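Local coordinates for probable amidase (Thermus thermophilus, PDB 2DC0), which is a probable amidase, an alpha/beta protein of the amidase family built round a large mixed beta-sheet packed with helices, at residues Leu70-Leu75 and Arg99-Leu104; Leu110-Thr115 and Leu157-Ala162; Gly63-Leu68 and Thr220-Gly225. All blocks are in the same frame, centred on the assembly; numbering follows the deposited sequence.

Contact 1: residues Leu70-Leu75 and Arg99-Leu104; sequences LTVKDL and RAVRRL
Val72 CG1, anti to its own backbone N (chi1 178°), meets Val101 CG2 on the helix, the branch that stands beside the Val101 backbone N and anti to the carbonyl carbon. The two methyls, Val72 CG1 and Val101 CG2, lie 4.1 Å apart; the two side chains meet at a slant, and one branch of each makes the contact. A second pair lies one helical turn further on: Leu70 CD2 meets Leu104 CD2 at 4.2 Å, again methyl against methyl and on a slant. The bonds from CA to CB of Leu70, Val72 and Leu104 start toward the opposite segment, while the CB of Val101 leaves to the side and its CG2 branch closes the gap across the 8.0 Å between Val72 CA and Val101 CA. Both matches are ordinary van der Waals contact between apolar carbons, and the 149 Å² buried comes almost wholly from these four residues, all themselves buried. Thr71 points away, and its OG1 bonds to Ser163 OG. The arrangement is the strand-to-helix packing of a beta-alpha-beta unit, in which strand 69-73 and strand 110-115 run parallel with helix 99-106 as the connecting helix. Val101 also touches Leu111 of the second strand. Beyond the unit, Leu104 continues against Leu164 of strand 163-166 and against Leu219 and Leu223 of helix 213-224, and it sits where helix 99-106, helix 213-224 and the sheet come together.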
# COMPACT_ATOMS: atom_id res chain seq x y z
N LEU A 70 24.95 7.77 -21.63
CA LEU A 70 23.86 6.92 -21.13
C LEU A 70 22.79 6.80 -22.21
O LEU A 70 22.71 7.63 -23.10
CB LEU A 70 23.20 7.54 -19.89
CG LEU A 70 23.85 7.44 -18.51
CD1 LEU A 70 25.22 8.09 -18.52
CD2 LEU A 70 22.95 8.13 -17.48
N THR A 71 21.98 5.75 -22.12
CA THR A 71 20.89 5.53 -23.07
C THR A 71 19.57 5.63 -22.29
O THR A 71 19.57 5.56 -21.06
CB THR A 71 20.99 4.15 -23.75
OG1 THR A 71 20.99 3.12 -22.76
CG2 THR A 71 22.29 4.05 -24.57
N VAL A 72 18.46 5.78 -23.02
CA VAL A 72 17.14 5.92 -22.40
C VAL A 72 16.08 5.08 -23.10
O VAL A 72 15.94 5.15 -24.33
CB VAL A 72 16.67 7.40 -22.45
CG1 VAL A 72 15.27 7.53 -21.86
CG2 VAL A 72 17.65 8.29 -21.71
N LYS A 73 15.33 4.29 -22.33
CA LYS A 73 14.26 3.45 -22.88
C LYS A 73 13.33 4.33 -23.72
O LYS A 73 12.98 5.43 -23.30
CB LYS A 73 13.47 2.80 -21.73
CG LYS A 73 12.44 1.77 -22.17
CD LYS A 73 11.77 1.17 -20.95
CE LYS A 73 10.92 -0.04 -21.30
NZ LYS A 73 10.30 -0.62 -20.07
N ASP A 74 12.89 3.84 -24.88
CA ASP A 74 12.06 4.65 -25.77
C ASP A 74 10.62 5.00 -25.40
O ASP A 74 9.77 5.10 -26.28
CB ASP A 74 12.09 4.08 -27.20
CG ASP A 74 11.77 5.14 -28.25
OD1 ASP A 74 12.13 6.32 -28.03
OD2 ASP A 74 11.18 4.81 -29.30
N LEU A 75 10.35 5.20 -24.11
CA LEU A 75 9.02 5.62 -23.68
C LEU A 75 9.18 6.95 -22.94
O LEU A 75 8.20 7.59 -22.58
CB LEU A 75 8.35 4.57 -22.79
CG LEU A 75 9.02 4.06 -21.51
CD1 LEU A 75 9.01 5.12 -20.42
CD2 LEU A 75 8.25 2.82 -21.04
N ARG A 99 10.52 14.11 -17.12
CA ARG A 99 11.13 14.66 -15.92
C ARG A 99 12.39 13.91 -15.51
O ARG A 99 13.39 14.51 -15.13
CB ARG A 99 10.14 14.65 -14.75
CG ARG A 99 10.67 15.35 -13.52
CD ARG A 99 10.72 16.85 -13.73
NE ARG A 99 11.28 17.56 -12.58
CZ ARG A 99 12.58 17.66 -12.31
NH1 ARG A 99 13.47 17.10 -13.11
NH2 ARG A 99 12.99 18.33 -11.24
N ALA A 100 12.33 12.58 -15.57
CA ALA A 100 13.48 11.77 -15.18
C ALA A 100 14.68 12.02 -16.09
O ALA A 100 15.83 11.96 -15.65
CB ALA A 100 13.11 10.29 -15.19
N VAL A 101 14.41 12.28 -17.36
CA VAL A 101 15.46 12.56 -18.34
C VAL A 101 16.10 13.91 -18.02
O VAL A 101 17.32 14.07 -18.11
CB VAL A 101 14.87 12.56 -19.78
CG1 VAL A 101 15.89 13.10 -20.78
CG2 VAL A 101 14.48 11.13 -20.17
N ARG A 102 15.27 14.88 -17.65
CA ARG A 102 15.76 16.20 -17.29
C ARG A 102 16.71 16.09 -16.11
O ARG A 102 17.69 16.83 -16.02
CB ARG A 102 14.58 17.12 -16.93
CG ARG A 102 14.99 18.51 -16.47
CD ARG A 102 13.79 19.43 -16.30
NE ARG A 102 13.12 19.68 -17.58
CZ ARG A 102 12.11 18.95 -18.06
NH1 ARG A 102 11.64 17.91 -17.38
NH2 ARG A 102 11.58 19.26 -19.24
N ARG A 103 16.42 15.15 -15.20
CA ARG A 103 17.28 14.94 -14.04
C ARG A 103 18.66 14.51 -14.52
O ARG A 103 19.68 15.00 -14.04
CB ARG A 103 16.70 13.85 -13.14
CG ARG A 103 15.55 14.29 -12.24
CD ARG A 103 16.05 15.19 -11.12
NE ARG A 103 14.98 15.64 -10.23
CZ ARG A 103 15.17 16.44 -9.19
NH1 ARG A 103 16.39 16.88 -8.90
NH2 ARG A 103 14.14 16.82 -8.44
N LEU A 104 18.69 13.60 -15.49
CA LEU A 104 19.95 13.11 -16.02
C LEU A 104 20.67 14.18 -16.83
O LEU A 104 21.87 14.41 -16.65
CB LEU A 104 19.71 11.88 -16.91
CG LEU A 104 19.13 10.62 -16.24
CD1 LEU A 104 18.86 9.58 -17.31
CD2 LEU A 104 20.09 10.08 -15.19

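Contact 2: residues Leu110-Thr115 and Leu157-Ala162; sequences LLFAKT and LGIGLA
Phe112 meets Gly160 edge-on: the edge of the phenyl ring, not a face, is turned to the loop backbone. Phe112 CZ lies 3.6 Å from Gly160 CA and Phe112 CE2 lies 3.7 Å from the same atom; the glycine CA faces the CE2-CZ edge almost evenly and stays near the ring plane. The ring reaches this spot because chi1 of 68° sets Phe112 CG between the backbone N and the carbonyl carbon, the crowded position. Gly160 has no side chain, and its alpha carbon can therefore sit directly against the ring edge. Ile159 adds a looser flank. Its carbonyl oxygen lies near the ring plane, with Ile159 O 3.9 Å from Phe112 CZ, and its CG2 branch comes to 4.3 Å from Phe112 CZ, while the longer arm leads away from the strand. A helix cap and a turn follow each other in the loop: Gly158, at positive phi, closes helix 149-157 with a Schellman motif, and Ile159 is then the centre of an inverse gamma turn, marked by a weak bond of 2.9 Å from Gly160 N to Gly158 O. The loop then leads into strand 163-166 of the large mixed sheet. Strand 110-115 belongs to the same sheet, between strands 37-40 and 69-73. Leu110 and Phe112 both pack on helix 42-57, Phe112 through Ala45 and Leu110 through Glu48, Ala49 and Leu52. Leu21 and Ala24 of helix 17-30 also touch Phe112, and Arg27 and Ala28 of that helix touch Ile159.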
# COMPACT_ATOMS: atom_id res chain seq x y z
N LEU A 110 25.46 12.56 -20.97
CA LEU A 110 25.38 12.62 -22.42
C LEU A 110 24.42 11.52 -22.86
O LEU A 110 24.79 10.35 -22.94
CB LEU A 110 26.77 12.39 -23.03
CG LEU A 110 26.82 12.25 -24.55
CD1 LEU A 110 26.16 13.45 -25.21
CD2 LEU A 110 28.27 12.11 -25.00
N LEU A 111 23.18 11.91 -23.11
CA LEU A 111 22.15 10.96 -23.55
C LEU A 111 22.28 10.86 -25.06
O LEU A 111 21.89 11.78 -25.78
CB LEU A 111 20.76 11.49 -23.16
CG LEU A 111 20.62 11.91 -21.69
CD1 LEU A 111 19.27 12.56 -21.45
CD2 LEU A 111 20.80 10.70 -20.79
N PHE A 112 22.83 9.75 -25.54
CA PHE A 112 23.06 9.61 -26.98
C PHE A 112 22.14 8.68 -27.77
O PHE A 112 22.26 8.60 -28.99
CB PHE A 112 24.51 9.18 -27.22
CG PHE A 112 24.82 7.79 -26.74
CD1 PHE A 112 24.89 6.73 -27.64
CD2 PHE A 112 25.00 7.53 -25.39
CE1 PHE A 112 25.13 5.43 -27.19
CE2 PHE A 112 25.24 6.24 -24.93
CZ PHE A 112 25.31 5.19 -25.83
N ALA A 113 21.24 7.98 -27.10
CA ALA A 113 20.37 7.08 -27.84
C ALA A 113 19.16 6.57 -27.08
O ALA A 113 19.16 6.54 -25.85
CB ALA A 113 21.18 5.89 -28.37
N LYS A 114 18.14 6.18 -27.83
CA LYS A 114 16.93 5.63 -27.25
C LYS A 114 17.08 4.13 -27.45
O LYS A 114 17.56 3.69 -28.49
CB LYS A 114 15.68 6.13 -28.00
CG LYS A 114 15.56 7.65 -28.07
CD LYS A 114 15.44 8.26 -26.68
CE LYS A 114 14.10 7.89 -26.05
NZ LYS A 114 14.24 7.90 -24.58
N THR A 115 16.68 3.33 -26.45
CA THR A 115 16.82 1.89 -26.58
C THR A 115 15.55 1.13 -26.96
O THR A 115 14.44 1.53 -26.63
CB THR A 115 17.35 1.24 -25.28
OG1 THR A 115 16.43 1.50 -24.21
CG2 THR A 115 18.72 1.77 -24.94
N LEU A 157 26.57 -4.76 -22.92
CA LEU A 157 27.56 -4.71 -23.99
C LEU A 157 28.44 -3.46 -24.00
O LEU A 157 29.33 -3.33 -24.84
CB LEU A 157 26.84 -4.85 -25.35
CG LEU A 157 26.12 -6.19 -25.56
CD1 LEU A 157 25.41 -6.22 -26.90
CD2 LEU A 157 27.15 -7.31 -25.49
N GLY A 158 28.21 -2.55 -23.06
CA GLY A 158 29.02 -1.35 -23.01
C GLY A 158 28.55 -0.25 -23.95
O GLY A 158 29.29 0.70 -24.22
N ILE A 159 27.34 -0.38 -24.47
CA ILE A 159 26.79 0.64 -25.36
C ILE A 159 26.20 1.68 -24.41
O ILE A 159 24.99 1.72 -24.15
CB ILE A 159 25.68 0.06 -26.27
CG1 ILE A 159 26.24 -1.13 -27.06
CG2 ILE A 159 25.17 1.13 -27.22
CD1 ILE A 159 25.19 -2.02 -27.72
N GLY A 160 27.08 2.52 -23.87
CA GLY A 160 26.66 3.50 -22.89
C GLY A 160 27.01 2.85 -21.56
O GLY A 160 27.09 1.62 -21.49
N LEU A 161 27.21 3.65 -20.52
CA LEU A 161 27.59 3.14 -19.20
C LEU A 161 26.42 2.74 -18.30
O LEU A 161 26.60 2.04 -17.31
CB LEU A 161 28.45 4.18 -18.48
CG LEU A 161 29.77 4.57 -19.15
CD1 LEU A 161 30.43 5.75 -18.41
CD2 LEU A 161 30.69 3.37 -19.14
N ALA A 162 25.22 3.20 -18.64
CA ALA A 162 24.03 2.89 -17.86
C ALA A 162 22.82 3.24 -18.69
O ALA A 162 22.94 3.83 -19.76
CB ALA A 162 24.03 3.69 -16.56

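Contact 3: residues Gly63-Leu68 and Thr220-Gly225; sequences GPLHGL and TEILAG
The chain from Gly63 to Leu68 folds through two overlapping beta turns, type I from Gly63 to His66 and type II from Leu65 to Leu68, and Pro64 CA lies 8.3 Å from Ile222 CA on the helix. Ile222 serves both neighbours with different branches. Its longer arm ends against the proline ring, where Ile222 CD1 is 3.3 Å from Pro64 CG, closer than carbons usually pack. With Pro64 CB at 4.1 Å from Ile222 CD1, the methyl meets the CG corner of the ring, a little nearer CB than CD. The shorter branch, set anti to the backbone N of Ile222, takes the leucine instead: Ile222 CG2 lies 4.1 Å from Leu65 CD1. In both pairs the side chains run alongside one another, pointing opposite ways. The contact is purely apolar, with 118 Å² buried. Leu65 is buried, whereas Pro64 and Ile222 are partly exposed, so the patch runs from the interior towards the surface. The helix ends just beyond, at the Schellman motif whose positive-phi residue is Gly225. Further back on helix 213-224, Phe218 touches both Pro64 and Leu65, and Leu219 touches Leu65. The turns lead into strand 69-73, while Leu65 is backbone-bonded to Ala107, just past helix 99-106.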
# COMPACT_ATOMS: atom_id res chain seq x y z
N GLY A 63 27.42 18.79 -13.76
CA GLY A 63 26.90 18.02 -12.65
C GLY A 63 27.66 16.73 -12.43
O GLY A 63 28.72 16.53 -13.03
N PRO A 64 27.15 15.82 -11.59
CA PRO A 64 27.81 14.54 -11.30
C PRO A 64 27.91 13.56 -12.46
O PRO A 64 28.73 12.65 -12.44
CB PRO A 64 26.99 13.99 -10.13
CG PRO A 64 25.62 14.53 -10.41
CD PRO A 64 25.91 15.96 -10.80
N LEU A 65 27.08 13.75 -13.49
CA LEU A 65 27.10 12.86 -14.65
C LEU A 65 27.74 13.51 -15.87
O LEU A 65 27.68 12.97 -16.97
CB LEU A 65 25.67 12.45 -15.00
CG LEU A 65 24.91 11.68 -13.91
CD1 LEU A 65 23.52 11.30 -14.42
CD2 LEU A 65 25.70 10.43 -13.54
N HIS A 66 28.37 14.67 -15.66
CA HIS A 66 29.01 15.40 -16.76
C HIS A 66 29.87 14.56 -17.71
O HIS A 66 30.88 13.99 -17.31
CB HIS A 66 29.85 16.55 -16.19
CG HIS A 66 30.38 17.49 -17.24
ND1 HIS A 66 31.32 17.10 -18.17
CD2 HIS A 66 30.10 18.78 -17.51
CE1 HIS A 66 31.59 18.12 -18.97
NE2 HIS A 66 30.86 19.15 -18.59
N GLY A 67 29.46 14.51 -18.97
CA GLY A 67 30.21 13.78 -19.97
C GLY A 67 30.05 12.27 -20.03
O GLY A 67 30.69 11.62 -20.86
N LEU A 68 29.20 11.70 -19.17
CA LEU A 68 29.00 10.25 -19.16
C LEU A 68 27.88 9.84 -20.13
O LEU A 68 26.75 10.33 -20.04
CB LEU A 68 28.66 9.77 -17.75
CG LEU A 68 29.72 10.11 -16.68
CD1 LEU A 68 29.24 9.67 -15.31
CD2 LEU A 68 31.03 9.44 -17.04
N THR A 220 20.34 6.40 -8.88
CA THR A 220 19.02 6.53 -8.26
C THR A 220 18.93 7.83 -7.46
O THR A 220 17.89 8.48 -7.45
CB THR A 220 18.70 5.31 -7.35
OG1 THR A 220 18.66 4.12 -8.15
CG2 THR A 220 17.35 5.48 -6.67
N GLU A 221 20.02 8.23 -6.80
CA GLU A 221 20.00 9.48 -6.04
C GLU A 221 19.78 10.64 -7.00
O GLU A 221 18.99 11.55 -6.72
CB GLU A 221 21.33 9.69 -5.30
CG GLU A 221 21.58 8.72 -4.16
CD GLU A 221 22.80 9.11 -3.35
OE1 GLU A 221 23.86 9.37 -3.96
OE2 GLU A 221 22.72 9.15 -2.10
N ILE A 222 20.46 10.61 -8.14
CA ILE A 222 20.33 11.66 -9.14
C ILE A 222 18.92 11.66 -9.74
O ILE A 222 18.32 12.71 -9.92
CB ILE A 222 21.36 11.48 -10.29
CG1 ILE A 222 22.78 11.54 -9.73
CG2 ILE A 222 21.14 12.54 -11.36
CD1 ILE A 222 23.20 12.84 -8.99
N LEU A 223 18.40 10.47 -10.04
CA LEU A 223 17.07 10.34 -10.61
C LEU A 223 15.97 10.78 -9.65
O LEU A 223 14.96 11.35 -10.07
CB LEU A 223 16.82 8.90 -11.04
CG LEU A 223 17.58 8.45 -12.29
CD1 LEU A 223 17.50 6.93 -12.42
CD2 LEU A 223 16.98 9.12 -13.52
N ALA A 224 16.18 10.50 -8.37
CA ALA A 224 15.20 10.85 -7.35
C ALA A 224 15.40 12.29 -6.88
O ALA A 224 14.49 12.89 -6.31
CB ALA A 224 15.34 9.90 -6.17
N GLY A 225 16.59 12.83 -7.12
CA GLY A 225 16.87 14.19 -6.70
C GLY A 225 17.07 14.30 -5.20
O GLY A 225 16.80 15.34 -4.61

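Overall arrangement
None of the three relies on hydrogen bonds between its segments; contacts 1 and 3 are wholly apolar, while contact 2 also brings a carbonyl oxygen to a ring edge. Contacts 1 and 2 are buried and share the sheet: strands 69-73 and 110-115 are neighbours, joined by backbone bonds such as the probable one of 2.9 Å from Thr115 N to Val72 O. Contact 1 packs methyls between helix and strand; contact 2 sets an aromatic edge on a glycine. Contact 3, its centre about 18 Å from the chain centre against about 13 Å and 15 Å, is only partly buried. It meets contact 1 where Leu104 CD2 lies 3.7 Å from Leu223 CD2, and contact 2 through the probable Leu110 N to Leu68 O bond.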